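Local coordinates for uncharacterized protein TP-0789 domain-containing protein (Nitrosomonas europaea ATCC 19718, PDB 3BUU) that is of unknown function but belongs to the LolA superfamily, whose name-giving member carries lipoproteins towards the outer membrane, at residues 7-12 with 131-136; 26-31 with 205-210; 45-50 with 57-62; 126-131 with 150-155. One frame throughout, in Å; residues are numbered along the deposited sequence. Where two conformers were deposited one is given.

Contacts 1 and 4 lie at one side of the molecule and contacts 2 and 3 nearer the other, with contacts 1 and 3 on opposite sides of its centre. Contact 4 joins strand 128-137 to its hairpin mate 146-152, and contact 1 lays the start of helix 9-20 on the same strand; they share Tyr131, and their centres are about 12 Å apart. Contacts 2 and 3 are centred about 9 Å apart and meet where strands 26-36 and 39-51 run side by side. Along the chain contact 1 opens first, its segments alternating with those of contact 2, which encloses contact 3 and then contact 4 and, pairing an early strand with a late one, ties distant parts together.

Contact 1. Residues 7-12 with 131-136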
# COMPACT_ATOMS: atom_id res chain seq x y z
N VAL A 7 8.69 24.77 -0.35
CA VAL A 7 8.05 23.48 -0.35
C VAL A 7 6.93 23.50 -1.40
O VAL A 7 6.23 24.50 -1.49
CB VAL A 7 7.48 23.31 1.12
CG1 VAL A 7 6.64 22.16 1.26
CG2 VAL A 7 8.62 23.28 2.13
N THR A 8 6.78 22.41 -2.14
CA THR A 8 5.71 22.31 -3.08
C THR A 8 4.87 21.09 -2.73
O THR A 8 5.33 20.20 -2.02
CB THR A 8 6.21 22.19 -4.53
OG1 THR A 8 6.77 20.88 -4.70
CG2 THR A 8 7.23 23.27 -4.85
N ALA A 9 3.65 21.01 -3.22
CA ALA A 9 2.85 19.78 -3.00
C ALA A 9 3.62 18.54 -3.49
O ALA A 9 3.60 17.50 -2.84
CB ALA A 9 1.50 19.91 -3.68
N GLN A 10 4.27 18.67 -4.64
CA GLN A 10 5.04 17.55 -5.19
C GLN A 10 6.18 17.16 -4.26
O GLN A 10 6.43 15.96 -4.01
CB GLN A 10 5.59 17.97 -6.55
CG GLN A 10 4.54 17.99 -7.61
CD GLN A 10 3.59 19.21 -7.61
OE1 GLN A 10 3.83 20.29 -6.96
NE2 GLN A 10 2.47 19.04 -8.37
N SER A 11 6.91 18.15 -3.73
CA SER A 11 8.03 17.82 -2.86
C SER A 11 7.58 17.24 -1.53
O SER A 11 8.24 16.35 -1.01
CB SER A 11 9.01 18.97 -2.70
OG SER A 11 8.50 19.99 -1.89
N ILE A 12 6.45 17.71 -1.00
CA ILE A 12 5.90 17.17 0.23
C ILE A 12 5.57 15.69 0.01
O ILE A 12 5.90 14.84 0.82
CB ILE A 12 4.64 17.95 0.67
CG1 ILE A 12 5.01 19.40 1.05
CG2 ILE A 12 4.00 17.28 1.87
CD1 ILE A 12 3.77 20.27 1.15
N TYR A 131 0.31 19.38 6.62
CA TYR A 131 -0.17 19.63 5.28
C TYR A 131 -1.23 18.59 4.97
O TYR A 131 -0.98 17.40 5.14
CB TYR A 131 0.96 19.47 4.26
CG TYR A 131 2.16 20.33 4.46
CD1 TYR A 131 2.09 21.70 4.37
CD2 TYR A 131 3.41 19.76 4.68
CE1 TYR A 131 3.26 22.50 4.48
CE2 TYR A 131 4.56 20.53 4.81
CZ TYR A 131 4.49 21.90 4.72
OH TYR A 131 5.63 22.67 4.81
N VAL A 132 -2.38 19.00 4.43
CA VAL A 132 -3.38 18.05 3.93
C VAL A 132 -3.34 18.11 2.43
O VAL A 132 -3.76 19.13 1.83
CB VAL A 132 -4.81 18.31 4.49
CG1 VAL A 132 -5.74 17.18 4.02
CG2 VAL A 132 -4.78 18.39 5.99
N LEU A 133 -2.78 17.07 1.81
CA LEU A 133 -2.69 17.03 0.37
C LEU A 133 -3.89 16.32 -0.21
O LEU A 133 -4.26 15.25 0.26
CB LEU A 133 -1.44 16.26 -0.09
CG LEU A 133 -0.10 16.84 0.37
CD1 LEU A 133 1.09 15.99 -0.18
CD2 LEU A 133 0.07 18.28 -0.05
N GLU A 134 -4.46 16.88 -1.26
CA GLU A 134 -5.45 16.18 -2.06
C GLU A 134 -4.72 15.51 -3.22
O GLU A 134 -4.07 16.21 -4.03
CB GLU A 134 -6.50 17.17 -2.58
CG GLU A 134 -7.52 16.44 -3.43
CD GLU A 134 -8.85 17.16 -3.54
OE1 GLU A 134 -9.04 18.19 -2.89
OE2 GLU A 134 -9.72 16.65 -4.27
N LEU A 135 -4.83 14.19 -3.28
CA LEU A 135 -4.16 13.38 -4.31
C LEU A 135 -5.23 12.92 -5.26
O LEU A 135 -6.12 12.13 -4.89
CB LEU A 135 -3.51 12.18 -3.64
CG LEU A 135 -2.48 12.48 -2.56
CD1 LEU A 135 -1.77 11.22 -2.12
CD2 LEU A 135 -1.50 13.53 -2.90
N THR A 136 -5.17 13.39 -6.51
CA THR A 136 -6.14 13.03 -7.51
C THR A 136 -5.55 11.95 -8.40
O THR A 136 -4.50 12.15 -9.00
CB THR A 136 -6.51 14.29 -8.35
OG1 THR A 136 -7.05 15.30 -7.52
CG2 THR A 136 -7.53 13.90 -9.42
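Ile12 N reaches back 2.9 Å to Thr8 O, closing the first turn of helix 9-20 and presenting the isoleucine to Tyr131 and Leu133. The same turn is fastened by a capping box: Ser11 N donates to Thr8 OG1 at 2.9 Å, and Thr8 N answers with an almost straight bond to Ser11 OG (3.0 Å, 173° at the hydrogen). No hydrogen bond passes from this helix end to the strand; what joins them is apolar. The central element is a CH-pi contact, with Ile12 CD1 standing 3.6 Å from the centroid of the Tyr131 ring and 10° off its normal, hence over the middle of the face. An extended chi2 of 166° carries CD1 out to that point, while the other branch, CG2, meets Leu133 CD1 at 3.8 Å. Ala9 CB approaches Leu133 CD2 more loosely, at 4.2 Å. Ahead of the helix, Val7 CG1 lies 3.7 Å from Tyr131 OH, at the phenol end of the ring. Phe156 also touches Ile12 and Tyr131, and Leu13 continues the apolar row onto Leu133 and Leu135. A capped helix laid by its apolar side on an antiparallel sheet is consistent with the LolA fold, an incomplete beta-barrel with helices packed against it.

Contact 2. Residues 26-31 with 205-210; sequences FQVNVA and LDYSDM
Val30 runs alongside Tyr207, its partner in a non-hydrogen-bonded pair. Its CG1 stands over one face of the ring, towards the rim, 4.2 Å from the centroid and 18° off the normal, while CG2 touches Tyr207 CE1 at 3.6 Å. Val28 CG2 comes to the edge of that ring and also meets Met210 CB at 4.0 Å. Met210, a selenomethionine, runs extended through chi1 (-168°) and chi2 (178°), which carries SE above the Phe26 face, 5.1 Å from the centroid, a distant Met-aromatic contact. The backbone fixes this register: Asn29 and Ser208 exchange two N-H...O bonds, and so do Ala31 and Asp206, with Ala31 N 2.9 Å from Asp206 O. On the face bearing Asn29 and Ser208, in the conformers given for Asn29 and Gln27, each one of two, one water accepts from Asn29 ND2 at 2.7 Å and also bonds Ser208 OG; another accepts from Gln27 NE2 and donates to Asp209 O at 2.8 Å. Further out, Arg20 bonds Tyr207 OH and makes a cation-pi contact with its ring, Arg190 pairs with Asp206 OD1, and Arg213 holds Gln27 OE1 in that conformer. Strands 39-51 and 185-195 flank the pair, and Ile106 of helix 103-107 covers Leu205 and Tyr207.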
# COMPACT_ATOMS: atom_id res chain seq x y z
N PHE A 26 13.40 -3.36 -3.08
CA PHE A 26 13.49 -3.94 -1.76
C PHE A 26 12.52 -5.10 -1.60
O PHE A 26 11.60 -5.29 -2.40
CB PHE A 26 13.28 -2.86 -0.66
CG PHE A 26 11.89 -2.31 -0.56
CD1 PHE A 26 10.93 -2.94 0.25
CD2 PHE A 26 11.51 -1.16 -1.24
CE1 PHE A 26 9.63 -2.43 0.34
CE2 PHE A 26 10.20 -0.68 -1.14
CZ PHE A 26 9.30 -1.30 -0.35
N GLN A 27 12.75 -5.86 -0.53
CA GLN A 27 11.90 -6.92 -0.07
C GLN A 27 11.35 -6.52 1.30
O GLN A 27 12.05 -5.89 2.10
CB GLN A 27 12.75 -8.20 0.03
CG GLN A 27 11.93 -9.37 0.42
CD GLN A 27 12.76 -10.60 0.61
OE1 GLN A 27 13.35 -11.12 -0.33
NE2 GLN A 27 12.82 -11.09 1.85
N VAL A 28 10.11 -6.92 1.58
CA VAL A 28 9.56 -6.75 2.91
C VAL A 28 8.52 -7.81 3.19
O VAL A 28 7.88 -8.30 2.25
CB VAL A 28 9.00 -5.32 3.09
CG1 VAL A 28 7.77 -5.07 2.23
CG2 VAL A 28 8.72 -5.00 4.55
N ASN A 29 8.35 -8.16 4.46
CA ASN A 29 7.24 -9.04 4.86
C ASN A 29 6.12 -8.21 5.45
O ASN A 29 6.37 -7.26 6.19
CB ASN A 29 7.72 -10.06 5.91
CG ASN A 29 8.89 -10.89 5.41
OD1 ASN A 29 9.01 -11.21 4.22
ND2 ASN A 29 9.78 -11.20 6.32
N VAL A 30 4.89 -8.60 5.13
CA VAL A 30 3.71 -7.90 5.62
C VAL A 30 2.74 -8.87 6.25
O VAL A 30 2.35 -9.86 5.60
CB VAL A 30 2.98 -7.14 4.46
CG1 VAL A 30 1.93 -6.20 5.06
CG2 VAL A 30 3.99 -6.36 3.60
N ALA A 31 2.38 -8.62 7.50
CA ALA A 31 1.37 -9.42 8.19
C ALA A 31 0.12 -8.54 8.30
O ALA A 31 0.25 -7.37 8.64
CB ALA A 31 1.83 -9.77 9.58
N LEU A 205 -1.68 -3.73 9.49
CA LEU A 205 -0.57 -4.19 8.64
C LEU A 205 0.73 -3.93 9.32
O LEU A 205 1.04 -2.78 9.63
CB LEU A 205 -0.55 -3.43 7.30
CG LEU A 205 -1.75 -3.60 6.38
CD1 LEU A 205 -2.95 -2.79 6.83
CD2 LEU A 205 -1.37 -3.20 4.99
N ASP A 206 1.51 -4.99 9.58
CA ASP A 206 2.81 -4.85 10.19
C ASP A 206 3.89 -5.29 9.21
O ASP A 206 3.85 -6.41 8.64
CB ASP A 206 2.90 -5.71 11.45
CG ASP A 206 2.11 -5.10 12.60
OD1 ASP A 206 2.31 -3.89 12.89
OD2 ASP A 206 1.31 -5.80 13.23
N TYR A 207 4.87 -4.41 9.03
CA TYR A 207 5.96 -4.58 8.08
C TYR A 207 7.19 -5.01 8.80
O TYR A 207 7.54 -4.37 9.80
CB TYR A 207 6.25 -3.27 7.32
CG TYR A 207 5.14 -2.90 6.44
CD1 TYR A 207 5.21 -3.16 5.10
CD2 TYR A 207 3.96 -2.30 6.96
CE1 TYR A 207 4.11 -2.83 4.23
CE2 TYR A 207 2.89 -1.97 6.14
CZ TYR A 207 2.96 -2.26 4.81
OH TYR A 207 1.88 -1.91 4.02
N SER A 208 7.89 -6.03 8.30
CA SER A 208 9.09 -6.55 8.99
C SER A 208 10.10 -6.98 7.96
O SER A 208 9.79 -7.29 6.80
CB SER A 208 8.70 -7.67 9.93
OG SER A 208 8.17 -8.75 9.26
N ASP A 209 11.33 -7.07 8.45
CA ASP A 209 12.49 -7.52 7.67
C ASP A 209 12.61 -6.82 6.33
O ASP A 209 12.86 -7.47 5.30
CB ASP A 209 12.44 -9.03 7.50
CG ASP A 209 13.82 -9.59 7.13
OD1 ASP A 209 14.86 -8.93 7.43
OD2 ASP A 209 13.90 -10.64 6.50
N MSE A 210 12.48 -5.52 6.34
CA MSE A 210 12.70 -4.75 5.15
C MSE A 210 14.17 -4.77 4.77
O MSE A 210 15.02 -4.50 5.60
CB MSE A 210 12.21 -3.33 5.40
CG MSE A 210 12.13 -2.51 4.14
SE MSE A 210 11.44 -0.71 4.44
CE MSE A 210 9.66 -1.15 4.93
O HOH W 1 11.75 -9.51 3.81
O HOH W 2 12.38 -12.47 6.08
O HOH W 3 9.40 -11.07 8.94

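Contact 3. Residues 45-50 with 57-62; sequences RYQVLS and IVMITE
Tyr46 and Val58 mark the closely packed face of this strand pair: Val58 CG1 lies 3.6 Å from Tyr46 CD1, and Ile60 CD1 crosses to Tyr46 CE1 at 3.9 Å. Val48 and Val58 extend the same buried layer, where Ile106 of helix 103-107 touches both valines and Leu97 and Thr98 touch the tyrosine. The backbone is equally regular here, with Gln47 and Met59 exchanging two bonds, as do Leu49 and Ile57; Leu49 N to Ile57 O spans 2.8 Å at 172°. Towards Arg45 and Glu62, both partly exposed, the pairing becomes less tidy. Thr61 and Glu62 both face Arg45, and Arg45 O takes a straight bond from Thr61 N (2.8 Å) and weak ones from Glu62 N and from Thr61 OG1. With chi1 at 60°, Thr61 OG1 is set between the backbone N and the carbonyl carbon, from where it turns back to that oxygen. Alongside, the Arg45 chain runs extended beside Glu62, whose OE1 lies 2.9 Å from Arg45 NE, near the guanidinium plane. This salt bridge is a weak, single-nitrogen one: the two planar groups stand 85° apart, and it belongs to one of two deposited Glu62 conformers. Replacing Arg45 with an alanine would probably leave the Glu62 carboxylate without its positive mate and uncover the side of Ala31 against which NH1 packs. The pair is a beta hairpin of strands 39-51 and 55-62, and Thr61 and Glu62, set against the single Arg45, make a classic beta bulge near its end.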
# COMPACT_ATOMS: atom_id res chain seq x y z
N ARG A 45 -0.33 -13.36 5.63
CA ARG A 45 1.05 -12.89 5.54
C ARG A 45 1.51 -12.96 4.11
O ARG A 45 1.10 -13.88 3.36
CB ARG A 45 1.97 -13.76 6.41
CG ARG A 45 1.75 -13.70 7.90
CD ARG A 45 2.94 -14.36 8.59
NE ARG A 45 2.69 -14.65 9.99
CZ ARG A 45 3.06 -13.86 10.99
NH1 ARG A 45 3.66 -12.70 10.72
NH2 ARG A 45 2.81 -14.19 12.25
N TYR A 46 2.36 -12.00 3.74
CA TYR A 46 2.85 -11.85 2.39
C TYR A 46 4.32 -11.54 2.39
O TYR A 46 4.83 -10.89 3.29
CB TYR A 46 2.17 -10.66 1.69
CG TYR A 46 0.66 -10.78 1.64
CD1 TYR A 46 0.02 -11.35 0.56
CD2 TYR A 46 -0.13 -10.32 2.70
CE1 TYR A 46 -1.35 -11.47 0.53
CE2 TYR A 46 -1.51 -10.43 2.65
CZ TYR A 46 -2.10 -11.00 1.58
OH TYR A 46 -3.47 -11.12 1.54
N GLN A 47 5.01 -11.96 1.33
CA GLN A 47 6.33 -11.45 1.03
C GLN A 47 6.18 -10.58 -0.20
O GLN A 47 5.58 -11.00 -1.20
CB GLN A 47 7.31 -12.59 0.71
CG GLN A 47 8.70 -11.99 0.37
CD GLN A 47 9.67 -12.94 -0.30
OE1 GLN A 47 9.63 -13.11 -1.52
NE2 GLN A 47 10.57 -13.51 0.48
N VAL A 48 6.76 -9.38 -0.15
CA VAL A 48 6.65 -8.40 -1.23
C VAL A 48 8.03 -8.11 -1.79
O VAL A 48 8.96 -7.81 -1.03
CB VAL A 48 6.02 -7.10 -0.71
CG1 VAL A 48 5.91 -6.10 -1.85
CG2 VAL A 48 4.64 -7.41 -0.14
N LEU A 49 8.15 -8.20 -3.12
CA LEU A 49 9.36 -7.77 -3.86
C LEU A 49 8.89 -6.50 -4.58
O LEU A 49 8.08 -6.56 -5.49
CB LEU A 49 9.75 -8.85 -4.86
CG LEU A 49 10.10 -10.20 -4.23
CD1 LEU A 49 10.47 -11.20 -5.34
CD2 LEU A 49 11.21 -10.07 -3.21
N SER A 50 9.42 -5.36 -4.16
CA SER A 50 8.95 -4.06 -4.60
C SER A 50 10.00 -3.33 -5.45
O SER A 50 11.12 -3.06 -4.98
CB SER A 50 8.61 -3.22 -3.40
OG SER A 50 8.29 -1.89 -3.73
N ILE A 57 6.13 -8.11 -7.01
CA ILE A 57 5.55 -9.44 -6.80
C ILE A 57 5.09 -9.51 -5.36
O ILE A 57 5.84 -9.14 -4.44
CB ILE A 57 6.58 -10.54 -7.07
CG1 ILE A 57 6.89 -10.61 -8.56
CG2 ILE A 57 6.09 -11.90 -6.56
CD1 ILE A 57 8.16 -11.36 -8.93
N VAL A 58 3.87 -9.99 -5.16
CA VAL A 58 3.31 -10.18 -3.83
C VAL A 58 2.96 -11.65 -3.70
O VAL A 58 2.12 -12.16 -4.43
CB VAL A 58 2.06 -9.32 -3.62
CG1 VAL A 58 1.45 -9.58 -2.24
CG2 VAL A 58 2.41 -7.81 -3.78
N MSE A 59 3.61 -12.31 -2.75
CA MSE A 59 3.42 -13.78 -2.59
C MSE A 59 2.79 -14.06 -1.24
O MSE A 59 3.31 -13.65 -0.25
CB MSE A 59 4.78 -14.46 -2.65
CG MSE A 59 5.37 -14.51 -4.07
SE MSE A 59 7.16 -15.14 -4.28
CE MSE A 59 7.78 -15.02 -2.47
N ILE A 60 1.65 -14.74 -1.24
CA ILE A 60 0.95 -15.08 0.01
C ILE A 60 1.59 -16.27 0.67
O ILE A 60 1.86 -17.29 0.01
CB ILE A 60 -0.54 -15.32 -0.16
CG1 ILE A 60 -1.22 -15.50 1.21
CG2 ILE A 60 -0.79 -16.45 -1.04
CD1 ILE A 60 -2.63 -15.12 1.22
N THR A 61 1.86 -16.16 1.95
CA THR A 61 2.46 -17.25 2.67
C THR A 61 1.49 -17.90 3.68
O THR A 61 1.69 -19.04 4.06
CB THR A 61 3.77 -16.80 3.36
OG1 THR A 61 3.49 -15.77 4.28
CG2 THR A 61 4.83 -16.31 2.37
N GLU A 62 0.49 -17.16 4.16
CA GLU A 62 -0.53 -17.73 5.05
C GLU A 62 -1.78 -16.88 4.81
O GLU A 62 -1.64 -15.70 4.48
CB GLU A 62 -0.11 -17.69 6.55
CG GLU A 62 1.36 -18.07 6.87
CD GLU A 62 1.88 -17.58 8.22
OE1 GLU A 62 1.14 -16.88 8.95
OE2 GLU A 62 3.05 -17.89 8.54

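Contact 4. Residues 126-131 with 150-155; sequences DDEDYY and WVNQSN
Gln153 lays its CG over the centre of the Tyr131 ring, 3.5 Å from the centroid and 4° off the normal, covering the face opposite to that taken by Ile12. The glutamine follows the second strand of a beta hairpin, 128-137 with 146-152. Tyr131 and Val151 exchange two backbone bonds, and the ladder continues past the strand through Gln153 N to Asp129 O at 2.9 Å. On the other face Tyr130 and Trp150 form an offset edge-to-face pair, the indole edge towards the phenol face, with planes at 62° and Trp150 CD1 3.8 Å from Tyr130 CB. Glu123 holds Trp150 NE1, and Tyr159 stacks on Tyr130. Asn152, buried, connects the hairpin to the turn that follows. With CG anti to the backbone N (chi1 -162°), its amide reaches Glu128, ND2 donating to OE2 at 3.0 Å from above the carboxylate plane. A leucine in place of Asn152 would probably leave Glu128 without this N-H and free the Ser154 segment to shift, since the Asx turn would lose its acceptor. One water, 2.6 Å from Glu128 OE2, donates to it and also to Ser154 OG. Two donors from one residue grip Asn152 OD1: Ser154 N at 2.9 Å, tilted from the amide plane, and Ser154 OG at 2.7 Å, well above it.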
# COMPACT_ATOMS: atom_id res chain seq x y z
N ASP A 126 -3.60 19.55 17.78
CA ASP A 126 -2.70 19.82 18.93
C ASP A 126 -1.52 20.78 18.67
O ASP A 126 -1.74 21.84 18.08
CB ASP A 126 -2.28 18.52 19.62
CG ASP A 126 -2.60 18.51 21.13
OD1 ASP A 126 -2.76 19.59 21.77
OD2 ASP A 126 -2.67 17.38 21.65
N ASP A 127 -0.30 20.49 19.14
CA ASP A 127 0.81 21.38 18.81
C ASP A 127 1.51 20.97 17.51
O ASP A 127 2.63 21.46 17.21
CB ASP A 127 1.79 21.66 19.99
CG ASP A 127 2.56 20.42 20.44
OD1 ASP A 127 2.21 19.29 20.04
OD2 ASP A 127 3.52 20.59 21.21
N GLU A 128 0.85 20.09 16.72
CA GLU A 128 1.34 19.60 15.44
C GLU A 128 0.56 20.13 14.25
O GLU A 128 -0.66 20.09 14.22
CB GLU A 128 1.31 18.08 15.39
CG GLU A 128 2.24 17.42 16.38
CD GLU A 128 3.68 17.62 16.00
OE1 GLU A 128 4.22 18.72 16.26
OE2 GLU A 128 4.26 16.68 15.43
N ASP A 129 1.29 20.60 13.25
CA ASP A 129 0.68 21.11 12.03
C ASP A 129 0.94 20.11 10.92
O ASP A 129 2.02 19.54 10.82
CB ASP A 129 1.29 22.45 11.60
CG ASP A 129 1.19 23.50 12.67
OD1 ASP A 129 0.07 23.68 13.17
OD2 ASP A 129 2.20 24.18 13.00
N TYR A 130 -0.06 19.97 10.06
CA TYR A 130 -0.04 19.04 8.97
C TYR A 130 -0.38 19.74 7.68
O TYR A 130 -1.28 20.57 7.65
CB TYR A 130 -1.07 17.89 9.20
CG TYR A 130 -0.78 17.12 10.43
CD1 TYR A 130 0.12 16.04 10.42
CD2 TYR A 130 -1.38 17.48 11.63
CE1 TYR A 130 0.40 15.39 11.60
CE2 TYR A 130 -1.11 16.81 12.79
CZ TYR A 130 -0.20 15.79 12.78
OH TYR A 130 0.04 15.10 13.95
N TYR A 131 0.31 19.38 6.62
CA TYR A 131 -0.17 19.63 5.28
C TYR A 131 -1.23 18.59 4.97
O TYR A 131 -0.98 17.40 5.14
CB TYR A 131 0.96 19.47 4.26
CG TYR A 131 2.16 20.33 4.46
CD1 TYR A 131 2.09 21.70 4.37
CD2 TYR A 131 3.41 19.76 4.68
CE1 TYR A 131 3.26 22.50 4.48
CE2 TYR A 131 4.56 20.53 4.81
CZ TYR A 131 4.49 21.90 4.72
OH TYR A 131 5.63 22.67 4.81
N TRP A 150 -2.45 13.44 5.16
CA TRP A 150 -1.89 14.34 6.14
C TRP A 150 -0.40 14.06 6.28
O TRP A 150 -0.01 12.92 6.57
CB TRP A 150 -2.56 14.13 7.49
CG TRP A 150 -3.89 14.79 7.70
CD1 TRP A 150 -4.14 15.78 8.59
CD2 TRP A 150 -5.15 14.48 7.07
NE1 TRP A 150 -5.47 16.15 8.52
CE2 TRP A 150 -6.09 15.38 7.58
CE3 TRP A 150 -5.55 13.55 6.11
CZ2 TRP A 150 -7.42 15.39 7.21
CZ3 TRP A 150 -6.91 13.55 5.69
CH2 TRP A 150 -7.82 14.48 6.27
N VAL A 151 0.42 15.09 6.11
CA VAL A 151 1.86 15.00 6.18
C VAL A 151 2.32 16.00 7.24
O VAL A 151 2.00 17.19 7.17
CB VAL A 151 2.50 15.28 4.81
CG1 VAL A 151 4.02 15.22 4.94
CG2 VAL A 151 2.04 14.29 3.77
N ASN A 152 3.05 15.51 8.23
CA ASN A 152 3.54 16.40 9.30
C ASN A 152 4.45 17.47 8.72
O ASN A 152 5.40 17.17 7.99
CB ASN A 152 4.31 15.54 10.29
CG ASN A 152 4.51 16.20 11.61
OD1 ASN A 152 4.90 17.33 11.67
ND2 ASN A 152 4.29 15.48 12.67
N GLN A 153 4.19 18.73 9.04
CA GLN A 153 5.01 19.82 8.49
C GLN A 153 6.41 19.80 9.06
O GLN A 153 7.33 20.33 8.45
CB GLN A 153 4.40 21.16 8.79
CG GLN A 153 3.05 21.39 8.09
CD GLN A 153 2.54 22.79 8.26
OE1 GLN A 153 3.20 23.65 8.85
NE2 GLN A 153 1.32 23.02 7.82
N SER A 154 6.59 19.25 10.25
CA SER A 154 7.88 19.33 10.92
C SER A 154 8.90 18.42 10.25
O SER A 154 10.06 18.81 10.15
CB SER A 154 7.74 18.96 12.42
OG SER A 154 7.37 17.63 12.64
N ASN A 155 8.52 17.21 9.88
CA ASN A 155 9.46 16.17 9.45
C ASN A 155 8.95 15.39 8.23
O ASN A 155 9.58 14.41 7.86
CB ASN A 155 9.78 15.21 10.59
CG ASN A 155 8.56 14.57 11.17
OD1 ASN A 155 7.47 14.64 10.61
ND2 ASN A 155 8.73 13.97 12.34
O HOH W 4 6.89 16.58 15.17
O HOH W 5 4.22 19.87 12.97
O HOH W 6 2.43 25.99 10.19